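Local coordinates for protein maltose operon transcriptional repressor (Staphylococcus aureus subsp. aureus Mu50, PDB 3HCW) that probably represses transcription of a maltose operon as a DNA-binding regulator whose C-terminal region has a periplasmic-binding-protein-like fold, at residues I28-G33 against I73-K78; Y61-I64 against M68-A71; E120-H125 against T277-R282; Q165-S170 against Q181-R186. All coordinates share one frame; numbering follows the deposited sequence.

Interaction 1 of 4, residues I28-G33 against I73-K78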
# COMPACT_ATOMS: atom_id res chain seq x y z
N ILE A 28 -4.73 5.00 3.31
CA ILE A 28 -4.29 4.17 4.45
C ILE A 28 -3.81 5.03 5.63
O ILE A 28 -4.24 4.83 6.76
CB ILE A 28 -3.23 3.13 4.04
CG1 ILE A 28 -3.86 2.11 3.08
CG2 ILE A 28 -2.65 2.40 5.28
CD1 ILE A 28 -2.90 1.58 2.10
N ASN A 29 -2.96 6.01 5.35
CA ASN A 29 -2.49 6.90 6.40
C ASN A 29 -3.52 7.91 6.91
O ASN A 29 -3.55 8.19 8.11
CB ASN A 29 -1.18 7.56 5.98
CG ASN A 29 -0.05 6.55 5.86
OD1 ASN A 29 0.11 5.69 6.71
ND2 ASN A 29 0.72 6.65 4.78
N VAL A 30 -4.37 8.43 6.03
CA VAL A 30 -5.41 9.37 6.46
C VAL A 30 -6.40 8.67 7.40
O VAL A 30 -6.65 9.16 8.51
CB VAL A 30 -6.13 10.08 5.27
CG1 VAL A 30 -7.30 10.87 5.76
CG2 VAL A 30 -5.18 11.05 4.58
N LEU A 31 -6.91 7.51 6.96
CA LEU A 31 -7.80 6.68 7.79
C LEU A 31 -7.16 6.23 9.12
O LEU A 31 -7.82 6.26 10.13
CB LEU A 31 -8.34 5.48 7.00
CG LEU A 31 -9.22 5.76 5.77
CD1 LEU A 31 -9.49 4.46 5.00
CD2 LEU A 31 -10.51 6.45 6.13
N LEU A 32 -5.89 5.82 9.10
CA LEU A 32 -5.15 5.55 10.35
C LEU A 32 -5.08 6.78 11.28
O LEU A 32 -5.31 6.68 12.49
CB LEU A 32 -3.73 5.03 10.06
CG LEU A 32 -2.84 4.64 11.24
CD1 LEU A 32 -3.33 3.37 11.92
CD2 LEU A 32 -1.41 4.46 10.79
N GLY A 33 -4.77 7.93 10.69
CA GLY A 33 -4.78 9.19 11.42
C GLY A 33 -6.13 9.48 12.05
O GLY A 33 -6.20 9.79 13.24
N ILE A 73 -16.72 12.59 7.90
CA ILE A 73 -15.53 13.24 7.40
C ILE A 73 -15.46 12.87 5.93
O ILE A 73 -15.27 11.69 5.60
CB ILE A 73 -14.24 12.77 8.14
CG1 ILE A 73 -14.30 13.11 9.64
CG2 ILE A 73 -13.00 13.39 7.52
CD1 ILE A 73 -13.06 12.68 10.42
N LEU A 74 -15.68 13.85 5.04
CA LEU A 74 -15.52 13.63 3.59
C LEU A 74 -14.04 13.63 3.25
O LEU A 74 -13.35 14.63 3.48
CB LEU A 74 -16.22 14.71 2.77
CG LEU A 74 -17.71 14.96 2.94
CD1 LEU A 74 -18.18 15.99 1.95
CD2 LEU A 74 -18.47 13.69 2.74
N LEU A 75 -13.55 12.53 2.70
CA LEU A 75 -12.12 12.37 2.42
C LEU A 75 -11.70 12.88 1.03
O LEU A 75 -10.66 12.48 0.51
CB LEU A 75 -11.70 10.91 2.54
CG LEU A 75 -11.54 10.10 3.84
CD1 LEU A 75 -10.15 9.49 3.85
CD2 LEU A 75 -11.73 10.89 5.08
N TYR A 76 -12.50 13.77 0.45
CA TYR A 76 -12.17 14.42 -0.81
C TYR A 76 -12.92 15.75 -0.91
O TYR A 76 -13.86 15.98 -0.16
CB TYR A 76 -12.54 13.51 -2.00
CG TYR A 76 -14.02 13.29 -2.15
CD1 TYR A 76 -14.65 12.23 -1.49
CD2 TYR A 76 -14.80 14.14 -2.94
CE1 TYR A 76 -16.02 12.03 -1.62
CE2 TYR A 76 -16.15 13.95 -3.07
CZ TYR A 76 -16.75 12.90 -2.41
OH TYR A 76 -18.10 12.71 -2.55
N SER A 77 -12.50 16.60 -1.83
CA SER A 77 -13.21 17.85 -2.12
C SER A 77 -13.52 17.94 -3.61
O SER A 77 -12.65 17.73 -4.46
CB SER A 77 -12.37 19.05 -1.69
OG SER A 77 -13.07 20.27 -1.87
N LYS A 78 -14.78 18.24 -3.93
CA LYS A 78 -15.18 18.46 -5.32
C LYS A 78 -16.27 19.52 -5.39
O LYS A 78 -17.14 19.60 -4.50
CB LYS A 78 -15.63 17.16 -5.99
CG LYS A 78 -15.54 17.18 -7.51
CD LYS A 78 -15.37 15.78 -8.10
CE LYS A 78 -15.37 15.82 -9.62
NZ LYS A 78 -15.04 14.50 -10.22

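Interaction 2 of 4, residues Y61-I64 against M68-A71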
# COMPACT_ATOMS: atom_id res chain seq x y z
N TYR A 61 -26.68 7.91 2.48
CA TYR A 61 -28.07 8.21 2.87
C TYR A 61 -28.64 7.17 3.85
O TYR A 61 -29.40 7.53 4.75
CB TYR A 61 -29.00 8.34 1.66
CG TYR A 61 -30.39 8.81 2.01
CD1 TYR A 61 -30.64 10.14 2.35
CD2 TYR A 61 -31.46 7.91 2.03
CE1 TYR A 61 -31.92 10.57 2.68
CE2 TYR A 61 -32.74 8.33 2.36
CZ TYR A 61 -32.96 9.66 2.69
OH TYR A 61 -34.23 10.09 3.02
N LYS A 62 -28.26 5.91 3.65
CA LYS A 62 -28.58 4.84 4.59
C LYS A 62 -28.03 5.16 5.98
O LYS A 62 -28.77 5.11 6.95
CB LYS A 62 -28.06 3.49 4.08
CG LYS A 62 -28.52 2.27 4.89
CD LYS A 62 -28.50 0.98 4.07
CE LYS A 62 -27.09 0.56 3.66
NZ LYS A 62 -26.28 0.04 4.81
N MET A 63 -26.74 5.52 6.04
CA MET A 63 -26.11 5.96 7.29
C MET A 63 -26.80 7.16 7.97
O MET A 63 -26.80 7.24 9.21
CB MET A 63 -24.62 6.26 7.08
CG MET A 63 -23.80 5.04 6.68
SD MET A 63 -22.22 5.43 5.89
CE MET A 63 -21.21 5.77 7.33
N ILE A 64 -27.37 8.08 7.19
CA ILE A 64 -28.15 9.20 7.74
C ILE A 64 -29.46 8.69 8.34
O ILE A 64 -29.74 8.88 9.53
CB ILE A 64 -28.56 10.30 6.70
CG1 ILE A 64 -27.47 10.59 5.64
CG2 ILE A 64 -29.05 11.58 7.41
CD1 ILE A 64 -26.17 11.15 6.14
N MET A 68 -26.95 5.90 11.89
CA MET A 68 -25.84 5.00 12.23
C MET A 68 -24.60 5.68 12.79
O MET A 68 -23.80 5.05 13.48
CB MET A 68 -25.47 4.13 11.03
CG MET A 68 -26.58 3.19 10.55
SD MET A 68 -27.34 2.16 11.85
CE MET A 68 -25.93 1.14 12.30
N VAL A 69 -24.42 6.96 12.48
CA VAL A 69 -23.24 7.72 12.93
C VAL A 69 -23.64 9.09 13.47
O VAL A 69 -24.78 9.54 13.27
CB VAL A 69 -22.12 7.86 11.85
CG1 VAL A 69 -21.42 6.53 11.60
CG2 VAL A 69 -22.67 8.43 10.55
N ASP A 70 -22.71 9.73 14.16
CA ASP A 70 -22.94 11.05 14.74
C ASP A 70 -22.50 12.14 13.78
O ASP A 70 -23.06 13.23 13.75
CB ASP A 70 -22.21 11.19 16.09
CG ASP A 70 -22.73 10.21 17.15
OD1 ASP A 70 -22.13 10.12 18.24
OD2 ASP A 70 -23.74 9.52 16.88
N ALA A 71 -21.49 11.83 12.97
CA ALA A 71 -20.89 12.80 12.06
C ALA A 71 -20.09 12.15 10.94
O ALA A 71 -19.88 10.93 10.94
CB ALA A 71 -20.02 13.77 12.83

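Interaction 3 of 4, residues E120-H125 against T277-R282. With GOL (glycerol), chain E.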
# COMPACT_ATOMS: atom_id res chain seq x y z
N GLU A 120 4.44 24.07 -6.45
CA GLU A 120 5.40 25.11 -6.76
C GLU A 120 6.78 24.78 -6.22
O GLU A 120 7.76 25.00 -6.90
CB GLU A 120 4.93 26.45 -6.20
CG GLU A 120 3.91 27.10 -7.07
CD GLU A 120 3.35 28.37 -6.50
OE1 GLU A 120 3.80 28.81 -5.42
OE2 GLU A 120 2.44 28.91 -7.16
N ASN A 121 6.83 24.27 -4.99
CA ASN A 121 8.07 23.81 -4.38
C ASN A 121 8.72 22.69 -5.19
O ASN A 121 9.93 22.69 -5.41
CB ASN A 121 7.84 23.32 -2.95
CG ASN A 121 7.54 24.44 -2.00
OD1 ASN A 121 7.88 25.59 -2.28
ND2 ASN A 121 6.90 24.13 -0.88
N LEU A 122 7.90 21.72 -5.62
CA LEU A 122 8.41 20.60 -6.41
C LEU A 122 8.86 21.07 -7.79
O LEU A 122 9.97 20.71 -8.22
CB LEU A 122 7.36 19.49 -6.54
CG LEU A 122 7.79 18.16 -7.18
CD1 LEU A 122 8.63 17.36 -6.22
CD2 LEU A 122 6.56 17.35 -7.60
N THR A 123 8.03 21.88 -8.45
CA THR A 123 8.34 22.37 -9.79
C THR A 123 9.61 23.23 -9.76
O THR A 123 10.44 23.11 -10.64
CB THR A 123 7.16 23.18 -10.45
OG1 THR A 123 5.93 22.45 -10.35
CG2 THR A 123 7.45 23.44 -11.93
N ARG A 124 9.76 24.08 -8.75
CA ARG A 124 10.97 24.91 -8.58
C ARG A 124 12.23 24.06 -8.46
O ARG A 124 13.23 24.35 -9.11
CB ARG A 124 10.86 25.82 -7.35
CG ARG A 124 10.70 27.30 -7.65
CD ARG A 124 11.99 27.90 -8.20
NE ARG A 124 12.90 28.40 -7.16
CZ ARG A 124 14.14 28.81 -7.38
NH1 ARG A 124 14.66 28.79 -8.60
NH2 ARG A 124 14.88 29.25 -6.37
N HIS A 125 12.16 23.02 -7.64
CA HIS A 125 13.29 22.11 -7.40
C HIS A 125 13.84 21.46 -8.66
O HIS A 125 15.07 21.39 -8.85
CB HIS A 125 12.93 21.04 -6.37
CG HIS A 125 13.87 19.87 -6.37
ND1 HIS A 125 15.13 19.94 -5.82
CD2 HIS A 125 13.73 18.62 -6.86
CE1 HIS A 125 15.74 18.77 -5.97
NE2 HIS A 125 14.91 17.95 -6.60
N THR A 277 3.74 20.85 4.02
CA THR A 277 4.32 19.74 3.29
C THR A 277 5.85 19.83 3.28
O THR A 277 6.42 20.82 3.74
CB THR A 277 3.79 19.69 1.85
OG1 THR A 277 4.24 20.84 1.15
CG2 THR A 277 2.24 19.64 1.83
N GLU A 278 6.51 18.79 2.78
CA GLU A 278 7.96 18.75 2.78
C GLU A 278 8.50 18.01 1.56
O GLU A 278 8.16 16.85 1.32
CB GLU A 278 8.47 18.11 4.07
CG GLU A 278 9.96 17.86 4.11
CD GLU A 278 10.42 17.13 5.38
OE1 GLU A 278 9.56 16.62 6.13
OE2 GLU A 278 11.64 17.06 5.62
N LEU A 279 9.32 18.70 0.78
CA LEU A 279 10.09 18.10 -0.29
C LEU A 279 11.12 17.12 0.27
O LEU A 279 11.87 17.46 1.18
CB LEU A 279 10.77 19.19 -1.13
CG LEU A 279 11.72 18.74 -2.26
CD1 LEU A 279 10.97 18.07 -3.38
CD2 LEU A 279 12.51 19.92 -2.78
N LYS A 280 11.12 15.90 -0.27
CA LYS A 280 12.13 14.88 -0.01
C LYS A 280 12.86 14.61 -1.32
O LYS A 280 12.29 14.01 -2.24
CB LYS A 280 11.49 13.57 0.48
CG LYS A 280 10.60 13.65 1.73
CD LYS A 280 11.40 13.39 3.00
CE LYS A 280 10.50 12.98 4.17
NZ LYS A 280 9.52 14.05 4.54
N ILE A 281 14.12 15.05 -1.41
CA ILE A 281 14.93 14.89 -2.62
C ILE A 281 15.56 13.51 -2.67
O ILE A 281 16.20 13.07 -1.71
CB ILE A 281 16.03 15.97 -2.71
CG1 ILE A 281 15.39 17.37 -2.63
CG2 ILE A 281 16.85 15.80 -4.00
CD1 ILE A 281 16.38 18.52 -2.39
N ARG A 282 15.36 12.82 -3.79
CA ARG A 282 15.93 11.48 -3.97
C ARG A 282 16.65 11.40 -5.32
O ARG A 282 16.84 12.42 -5.98
CB ARG A 282 14.85 10.40 -3.81
CG ARG A 282 14.20 10.34 -2.42
CD ARG A 282 13.66 8.96 -2.07
NE ARG A 282 13.05 8.95 -0.73
CZ ARG A 282 11.79 9.31 -0.49
NH1 ARG A 282 10.98 9.68 -1.48
NH2 ARG A 282 11.33 9.31 0.76
C1 GOL E . 5.21 24.09 2.33
O1 GOL E . 4.05 23.84 3.10
C2 GOL E . 6.12 25.06 3.06
O2 GOL E . 6.32 24.63 4.38
C3 GOL E . 7.46 25.14 2.34
O3 GOL E . 7.40 26.15 1.35
O HOH W 1 6.54 21.68 -0.14

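Interaction 4 of 4, residues Q165-S170 against Q181-R186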
# COMPACT_ATOMS: atom_id res chain seq x y z
N GLN A 165 3.85 20.91 -20.93
CA GLN A 165 2.59 20.32 -21.35
C GLN A 165 1.88 19.60 -20.19
O GLN A 165 2.52 19.18 -19.23
CB GLN A 165 2.83 19.38 -22.53
CG GLN A 165 3.66 18.16 -22.20
CD GLN A 165 3.77 17.20 -23.35
OE1 GLN A 165 4.86 16.99 -23.89
NE2 GLN A 165 2.65 16.59 -23.73
N ILE A 166 0.55 19.48 -20.30
CA ILE A 166 -0.27 18.73 -19.33
C ILE A 166 -0.83 17.52 -20.08
O ILE A 166 -1.34 17.64 -21.20
CB ILE A 166 -1.47 19.58 -18.76
CG1 ILE A 166 -1.03 20.97 -18.25
CG2 ILE A 166 -2.25 18.82 -17.68
CD1 ILE A 166 -0.06 20.97 -17.07
N ILE A 167 -0.71 16.34 -19.47
CA ILE A 167 -1.30 15.12 -20.00
C ILE A 167 -2.28 14.59 -18.97
O ILE A 167 -1.92 14.38 -17.81
CB ILE A 167 -0.23 14.04 -20.30
CG1 ILE A 167 0.73 14.50 -21.40
CG2 ILE A 167 -0.90 12.69 -20.66
CD1 ILE A 167 1.95 13.60 -21.57
N GLU A 168 -3.52 14.40 -19.40
CA GLU A 168 -4.53 13.76 -18.57
C GLU A 168 -4.71 12.33 -19.07
O GLU A 168 -4.92 12.09 -20.26
CB GLU A 168 -5.84 14.52 -18.64
CG GLU A 168 -6.78 14.23 -17.50
CD GLU A 168 -8.14 14.86 -17.71
OE1 GLU A 168 -8.82 14.51 -18.71
OE2 GLU A 168 -8.53 15.71 -16.89
N THR A 169 -4.62 11.38 -18.15
CA THR A 169 -4.63 9.98 -18.54
C THR A 169 -5.36 9.13 -17.52
O THR A 169 -5.49 9.53 -16.36
CB THR A 169 -3.18 9.46 -18.74
OG1 THR A 169 -3.20 8.07 -19.13
CG2 THR A 169 -2.36 9.61 -17.47
N SER A 170 -5.86 7.98 -17.97
CA SER A 170 -6.30 6.94 -17.04
C SER A 170 -5.08 6.11 -16.65
O SER A 170 -4.06 6.14 -17.34
CB SER A 170 -7.33 6.05 -17.72
OG SER A 170 -6.76 5.43 -18.86
N GLN A 181 4.94 6.69 -25.76
CA GLN A 181 5.41 6.38 -27.12
C GLN A 181 5.52 7.63 -27.98
O GLN A 181 6.52 7.84 -28.67
CB GLN A 181 4.51 5.36 -27.82
CG GLN A 181 4.90 3.92 -27.59
CD GLN A 181 3.85 2.92 -28.04
OE1 GLN A 181 2.74 3.30 -28.46
NE2 GLN A 181 4.18 1.63 -27.96
N ASN A 182 4.48 8.47 -27.92
CA ASN A 182 4.48 9.79 -28.57
C ASN A 182 5.65 10.71 -28.21
O ASN A 182 6.07 11.52 -29.02
CB ASN A 182 3.18 10.52 -28.25
CG ASN A 182 2.15 10.35 -29.32
OD1 ASN A 182 1.97 11.24 -30.16
ND2 ASN A 182 1.46 9.22 -29.32
N LEU A 183 6.16 10.57 -26.98
CA LEU A 183 7.19 11.46 -26.47
C LEU A 183 8.57 10.83 -26.54
O LEU A 183 9.57 11.50 -26.30
CB LEU A 183 6.89 11.84 -25.01
CG LEU A 183 5.67 12.73 -24.75
CD1 LEU A 183 5.41 12.86 -23.26
CD2 LEU A 183 5.84 14.10 -25.41
N HIS A 184 8.61 9.55 -26.90
CA HIS A 184 9.80 8.71 -26.83
C HIS A 184 11.06 9.33 -27.47
O HIS A 184 12.11 9.35 -26.83
CB HIS A 184 9.48 7.34 -27.43
CG HIS A 184 10.58 6.33 -27.30
ND1 HIS A 184 10.75 5.31 -28.21
CD2 HIS A 184 11.56 6.18 -26.38
CE1 HIS A 184 11.78 4.57 -27.85
NE2 HIS A 184 12.29 5.08 -26.74
N THR A 185 10.92 9.84 -28.70
CA THR A 185 12.03 10.47 -29.42
C THR A 185 12.57 11.73 -28.73
O THR A 185 13.78 11.90 -28.63
CB THR A 185 11.67 10.78 -30.91
OG1 THR A 185 11.13 9.60 -31.53
CG2 THR A 185 12.90 11.22 -31.70
N ARG A 186 11.68 12.59 -28.23
CA ARG A 186 12.12 13.78 -27.50
C ARG A 186 12.70 13.42 -26.13
O ARG A 186 13.69 14.00 -25.69
CB ARG A 186 10.99 14.81 -27.39
CG ARG A 186 11.49 16.21 -27.00
CD ARG A 186 10.64 17.31 -27.63
NE ARG A 186 11.16 18.66 -27.38
CZ ARG A 186 12.10 19.26 -28.10
NH1 ARG A 186 12.48 20.49 -27.78
NH2 ARG A 186 12.67 18.64 -29.14

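Interaction 1 of 4, residues I28-G33 against I73-K78
L75 meets the helix segment I28-G33 through one methyl, CD1, which lies against two successive helix residues, V30 and L31. L75 gives the most surface to the contact, and V30 and L31 give smaller, equal shares. V30 is a β-branched residue, so its methyls stand close to the helix backbone. With CG1 anti to the backbone N (chi1 172°), V30 lies alongside the leucine, the two side chains running in opposite senses, and its CG1 is 3.7 Å from L75 CD1. L31 leaves the helix at a different angle, and only its far end turns in, with CD2 3.8 Å from L75 CD1. The leucine methyl therefore faces the methyls of both helix residues. V30 CA and L75 CA are 8.4 Å apart, a separation that a long leucine can bridge.

L75 directly follows strand 71-74, a parallel strand of the central sheet, and its backbone still bonds to V13. Helix 25-39 packs over this sheet, V30 also touching I97 and L31 touching L12. Elsewhere on the helix, N29 hydrogen-bonds to R22 and E19 of the second subunit, so the same helix serves the dimer interface. No hydrogen bond crosses between the two segments. With methyls meeting methyls, the contact rests on van der Waals packing and the exclusion of water, which fixes little about direction and leaves specificity to shape.

Interaction 2 of 4, residues Y61-I64 against M68-A71
M63 and M68 bring the two backbones together where helix 53-65 finishes and the chain turns toward strand 71-74, with M63 CA and M68 CA 5.0 Å apart. M68 N donates to M63 O at 3.0 Å, a 6→1 bond that reaches one residue further than the i+4 bond of an α-helix. It is moderately straight, 156° at the hydrogen. The donor is tilted 18° from the carbonyl plane. The bond occupies a carbonyl of the last helical turn, and M68 CB lies 3.8 Å from the same M63 O.

Among the side chains, M63 buries the most surface. Its flexible thioether chain passes beside the turn, and its terminal methyl CE comes to 4.3 Å from V69 CG1, a loose approach. V69, compact and β-branched, suits its buried place two residues ahead of strand 71-74. The M68 chain is bent at both chi2 and chi3, which carries its sulfur and methyl away from the helix to an exposed position. M63 and I64 also touch F72 of the following strand. Beyond the turn, V69 and D70 are bonded to N-terminal residues, among them N5 and T7. The apolar side chains touch only loosely, so the backbone bond that ties the turn to the end of the helix is the more directional element.

Interaction 3 of 4, residues E120-H125 against T277-R282
L122 and H125 on the helix and L279 and I281 opposite them make up the tightly packed part of this contact. L279 buries the most surface. Its CG is anti to the backbone N (chi1 175°), and its two methyls divide the work: CD1 meets L122 CD1 at 3.7 Å, and CD2 rests against H125 CB and CG, 3.8 Å from each. Both helix side chains cross L279 at about a right angle, which lets a branched leucine touch residues on neighbouring turns. I281 brings CG1 to 3.6 Å from H125 CE1, the carbon between the two ring nitrogens. Histidine serves two purposes here: CB and ring carbons pack against L279 and I281, while NE2 is hydrogen-bonded to T285 OG1.

Helix 115-129 packs on strands of the C-terminal lobe, where L122 also touches I243 of strand 241-244 and A225 and F227 of strand 222-227. Strand 272-280, interrupted by a bulge or short loop, runs parallel to 110-113 and antiparallel to 241-244, consistent with one of the strands linking the two lobes of a LacI-type periplasmic-binding-protein fold.

Toward N121 and T277 the packing gives way to solvent. A water takes a bond from N121 ND2 at 2.6 Å and pairs with T277 OG1 at 2.8 Å, bridging the two side chains. A glycerol, probably left from crystallisation, lies there too: T277 N donates to its O1 at 3.1 Å, and N121 ND2 makes a weak bond to its O3.

Interaction 4 of 4, residues Q165-S170 against Q181-R186
L183 presents its two methyls to two alternate residues of the strand, Q165 and I167, whose side chains leave the strand on the same side. The apolar part of the contact is the meeting of I167 CD1 with L183 CD1 at 3.9 Å, where the two chains reach toward each other tip to tip. In I167, CG1 stands anti to the carbonyl carbon (chi1 -64°), and this torsion together with an extended chi2 points CD1 toward L183. Isoleucine suits the strand because its β-branch fits the extended backbone, and leucine suits the helix because it branches only farther out.

The mixed part is the approach of Q165 OE1 to L183 CD2 at 3.4 Å, an amide oxygen against a methyl with no hydrogen bond. Q165 reaches that point because CG lies between the backbone N and the carbonyl carbon (chi1 65°) and the chain then runs extended. Partly exposed, the glutamine can lay its amide oxygen against the methyl.

No hydrogen bond crosses the contact. Within the segments, T169 OG1 donates to S170 O at 2.8 Å beyond the touching residues, and H184 N reaches back to Q181 O at 3.2 Å near a kink in the helix.

Strand 163-169 lies at the edge of the sheet beside 133-139, and helix 173-187 begins the crossover that returns to 194-198 on the far side of 133-139, a β-α-β unit. With one leucine carrying the helix side, the contact is small and mostly apolar, with one amide oxygen against a methyl; dispersion and burial hold it, and no directional bond fixes it.

From the N terminus, helix 25-39 leads into interaction 1, which closes when the chain reaches the end of strand 71-74. Within that loop lies interaction 2, a short closure of the turn between helix 53-65 and that strand; the two centres are about 17 Å apart. The chain then enters the other lobe at helix 115-129 and opens interaction 3, which closes only near the end, on strand 272-280. Interaction 4 falls inside this long span and joins edge strand 163-169 to the helix that follows. Thus there are two nested pairs in series, and none cross. Interaction 1 packs a helix in the N-terminal lobe, interactions 3 and 4 in the C-terminal lobe.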